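Local atomic coordinates of isoaspartyl dipeptidase (Fervidobacterium islandicum, PDB entry 7CDH), a protein that is a zinc-binding M38 metallopeptidase of the amidohydrolase family that probably hydrolyses isoaspartyl (beta-aspartyl) dipeptides, consistent with a role in protein repair. Residues 5-10 and 45-50. Residues are numbered along the deposited sequence; the frame is centred on the assembly and turned at random.
Sequences IKNAKV and IYDANG
The carboxamide of Asn7 and the carboxylate of Asp47 meet with their planes 63° apart; ND2 donates within its own amide plane and reaches OD1 from above the carboxylate, at 3.1 Å. The anti lone pair of the same OD1 takes the backbone N of Asn49, closing an Asx turn where strand 43-47 ends. The Tyr46 ring is approached obliquely by CG1 of Ile5 and meets the Phe373 ring with their planes about 50° apart, while its hydroxyl bonds to Asp377 and Ser366.

These groups lie in the small beta domain beside the TIM barrel of the amidohydrolase fold, where strands 2-6 and 43-47 run parallel. Lys6 N donates to Tyr46 O at 2.9 Å, and Ala48 N returns a bond to Lys6 O at 2.8 Å. Beyond this ladder segment 5-10 turns a corner at Asn7, which has positive phi (81°), and enters strand 8-11 of another sheet. An alanine here would remove the amide, and Asp47 OD1 would probably be left with Asn49 N alone of its two donors in this contact.

Ala48 CB packs against both Ile5 CG2 and Ala8 CB, with Leu356 also touching it. Lys6 instead sends its end away to a salt bridge with Asp20, its CD passing Ile45 CG2 at 4.2 Å. At the corner itself, Asn49 CA makes a CH···O contact of 3.4 Å with Asn7 O.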
ATOM      1  N   ILE A   5     -25.531  24.313 -45.626  1.00 43.84           N
ATOM      2  CA  ILE A   5     -25.341  25.791 -45.492  1.00 50.31           C
ATOM      3  C   ILE A   5     -25.063  26.363 -46.892  1.00 53.29           C
ATOM      4  O   ILE A   5     -24.138  25.865 -47.605  1.00 43.83           O
ATOM      5  CB  ILE A   5     -24.243  26.130 -44.460  1.00 50.50           C
ATOM      6  CG1 ILE A   5     -24.643  25.686 -43.053  1.00 51.77           C
ATOM      7  CG2 ILE A   5     -23.894  27.610 -44.479  1.00 48.96           C
ATOM      8  CD1 ILE A   5     -23.469  25.493 -42.140  1.00 52.64           C
ATOM      9  N   LYS A   6     -25.897  27.326 -47.293  1.00 57.02           N
ATOM     10  CA  LYS A   6     -25.875  27.943 -48.641  1.00 57.32           C
ATOM     11  C   LYS A   6     -25.383  29.379 -48.494  1.00 51.49           C
ATOM     12  O   LYS A   6     -25.723  30.004 -47.477  1.00 55.40           O
ATOM     13  CB  LYS A   6     -27.263  27.895 -49.290  1.00 66.55           C
ATOM     14  CG  LYS A   6     -27.654  26.529 -49.840  1.00 78.07           C
ATOM     15  CD  LYS A   6     -28.900  26.521 -50.716  1.00 87.58           C
ATOM     16  CE  LYS A   6     -29.004  25.276 -51.579  1.00 93.28           C
ATOM     17  NZ  LYS A   6     -28.360  25.473 -52.901  1.00 99.95           N
ATOM     18  N   ASN A   7     -24.609  29.858 -49.473  1.00 50.26           N
ATOM     19  CA  ASN A   7     -24.409  31.308 -49.762  1.00 49.69           C
ATOM     20  C   ASN A   7     -23.386  31.939 -48.827  1.00 47.77           C
ATOM     21  O   ASN A   7     -23.387  33.176 -48.753  1.00 52.54           O
ATOM     22  CB  ASN A   7     -25.689  32.148 -49.621  1.00 47.85           C
ATOM     23  CG  ASN A   7     -26.775  31.756 -50.601  1.00 49.38           C
ATOM     24  OD1 ASN A   7     -26.469  31.154 -51.632  1.00 44.41           O
ATOM     25  ND2 ASN A   7     -28.022  32.114 -50.295  1.00 46.17           N
ATOM     26  N   ALA A   8     -22.570  31.156 -48.122  1.00 48.80           N
ATOM     27  CA  ALA A   8     -21.500  31.717 -47.272  1.00 50.17           C
ATOM     28  C   ALA A   8     -20.190  31.758 -48.058  1.00 48.15           C
ATOM     29  O   ALA A   8     -19.974  30.929 -48.985  1.00 48.94           O
ATOM     30  CB  ALA A   8     -21.365  30.937 -45.995  1.00 49.66           C
ATOM     31  N   LYS A   9     -19.318  32.679 -47.685  1.00 41.64           N
ATOM     32  CA  LYS A   9     -17.913  32.621 -48.136  1.00 47.77           C
ATOM     33  C   LYS A   9     -17.207  31.685 -47.166  1.00 46.54           C
ATOM     34  O   LYS A   9     -17.249  31.932 -45.981  1.00 47.53           O
ATOM     35  CB  LYS A   9     -17.305  34.029 -48.160  1.00 60.15           C
ATOM     36  CG  LYS A   9     -17.792  34.929 -49.286  1.00 56.84           C
ATOM     37  CD  LYS A   9     -18.135  36.331 -48.840  1.00 67.80           C
ATOM     38  CE  LYS A   9     -19.463  36.781 -49.413  1.00 76.97           C
ATOM     39  NZ  LYS A   9     -19.606  38.252 -49.386  1.00 83.35           N
ATOM     40  N   VAL A  10     -16.592  30.628 -47.648  1.00 46.93           N
ATOM     41  CA  VAL A  10     -16.038  29.587 -46.751  1.00 40.99           C
ATOM     42  C   VAL A  10     -14.532  29.796 -46.579  1.00 46.53           C
ATOM     43  O   VAL A  10     -13.817  29.899 -47.608  1.00 46.09           O
ATOM     44  CB  VAL A  10     -16.369  28.219 -47.328  1.00 40.79           C
ATOM     45  CG1 VAL A  10     -15.716  27.103 -46.531  1.00 48.46           C
ATOM     46  CG2 VAL A  10     -17.874  28.061 -47.415  1.00 40.73           C
ATOM     47  N   ILE A  45     -31.940  23.354 -44.468  1.00 56.90           N
ATOM     48  CA  ILE A  45     -31.158  24.334 -45.271  1.00 55.21           C
ATOM     49  C   ILE A  45     -30.981  25.602 -44.439  1.00 49.84           C
ATOM     50  O   ILE A  45     -31.953  26.027 -43.807  1.00 55.65           O
ATOM     51  CB  ILE A  45     -31.883  24.610 -46.603  1.00 58.19           C
ATOM     52  CG1 ILE A  45     -31.918  23.338 -47.462  1.00 58.99           C
ATOM     53  CG2 ILE A  45     -31.247  25.793 -47.323  1.00 58.29           C
ATOM     54  CD1 ILE A  45     -32.329  23.537 -48.908  1.00 61.11           C
ATOM     55  N   TYR A  46     -29.786  26.182 -44.428  1.00 46.11           N
ATOM     56  CA  TYR A  46     -29.513  27.458 -43.717  1.00 49.04           C
ATOM     57  C   TYR A  46     -28.911  28.456 -44.715  1.00 57.26           C
ATOM     58  O   TYR A  46     -27.902  28.149 -45.413  1.00 54.64           O
ATOM     59  CB  TYR A  46     -28.656  27.194 -42.478  1.00 48.31           C
ATOM     60  CG  TYR A  46     -28.319  28.412 -41.658  1.00 43.91           C
ATOM     61  CD1 TYR A  46     -29.203  28.922 -40.729  1.00 46.40           C
ATOM     62  CD2 TYR A  46     -27.088  29.029 -41.775  1.00 43.46           C
ATOM     63  CE1 TYR A  46     -28.895  30.039 -39.966  1.00 46.43           C
ATOM     64  CE2 TYR A  46     -26.762  30.143 -41.017  1.00 44.04           C
ATOM     65  CZ  TYR A  46     -27.668  30.658 -40.106  1.00 47.58           C
ATOM     66  OH  TYR A  46     -27.334  31.764 -39.363  1.00 50.78           O
ATOM     67  N   ASP A  47     -29.583  29.603 -44.825  1.00 64.23           N
ATOM     68  CA  ASP A  47     -29.211  30.733 -45.707  1.00 61.44           C
ATOM     69  C   ASP A  47     -28.180  31.562 -44.964  1.00 53.94           C
ATOM     70  O   ASP A  47     -28.562  32.410 -44.119  1.00 49.44           O
ATOM     71  CB  ASP A  47     -30.412  31.610 -46.082  1.00 69.73           C
ATOM     72  CG  ASP A  47     -30.193  32.444 -47.340  1.00 69.98           C
ATOM     73  OD1 ASP A  47     -29.060  32.936 -47.534  1.00 57.06           O
ATOM     74  OD2 ASP A  47     -31.160  32.572 -48.131  1.00 77.94           O
ATOM     75  N   ALA A  48     -26.919  31.363 -45.306  1.00 50.27           N
ATOM     76  CA  ALA A  48     -25.808  32.057 -44.631  1.00 51.31           C
ATOM     77  C   ALA A  48     -25.326  33.221 -45.490  1.00 52.19           C
ATOM     78  O   ALA A  48     -24.165  33.588 -45.338  1.00 51.81           O
ATOM     79  CB  ALA A  48     -24.709  31.069 -44.347  1.00 56.01           C
ATOM     80  N   ASN A  49     -26.186  33.814 -46.323  1.00 58.28           N
ATOM     81  CA  ASN A  49     -25.800  34.989 -47.149  1.00 56.71           C
ATOM     82  C   ASN A  49     -25.492  36.147 -46.193  1.00 52.05           C
ATOM     83  O   ASN A  49     -26.252  36.339 -45.217  1.00 57.27           O
ATOM     84  CB  ASN A  49     -26.850  35.351 -48.208  1.00 66.25           C
ATOM     85  CG  ASN A  49     -26.522  36.663 -48.890  1.00 64.90           C
ATOM     86  OD1 ASN A  49     -25.538  36.772 -49.634  1.00 57.48           O
ATOM     87  ND2 ASN A  49     -27.285  37.690 -48.551  1.00 60.57           N
ATOM     88  N   GLY A  50     -24.385  36.854 -46.432  1.00 48.33           N
ATOM     89  CA  GLY A  50     -23.852  37.877 -45.509  1.00 46.70           C
ATOM     90  C   GLY A  50     -22.865  37.319 -44.487  1.00 50.66           C
ATOM     91  O   GLY A  50     -22.223  38.142 -43.810  1.00 50.29           O
TER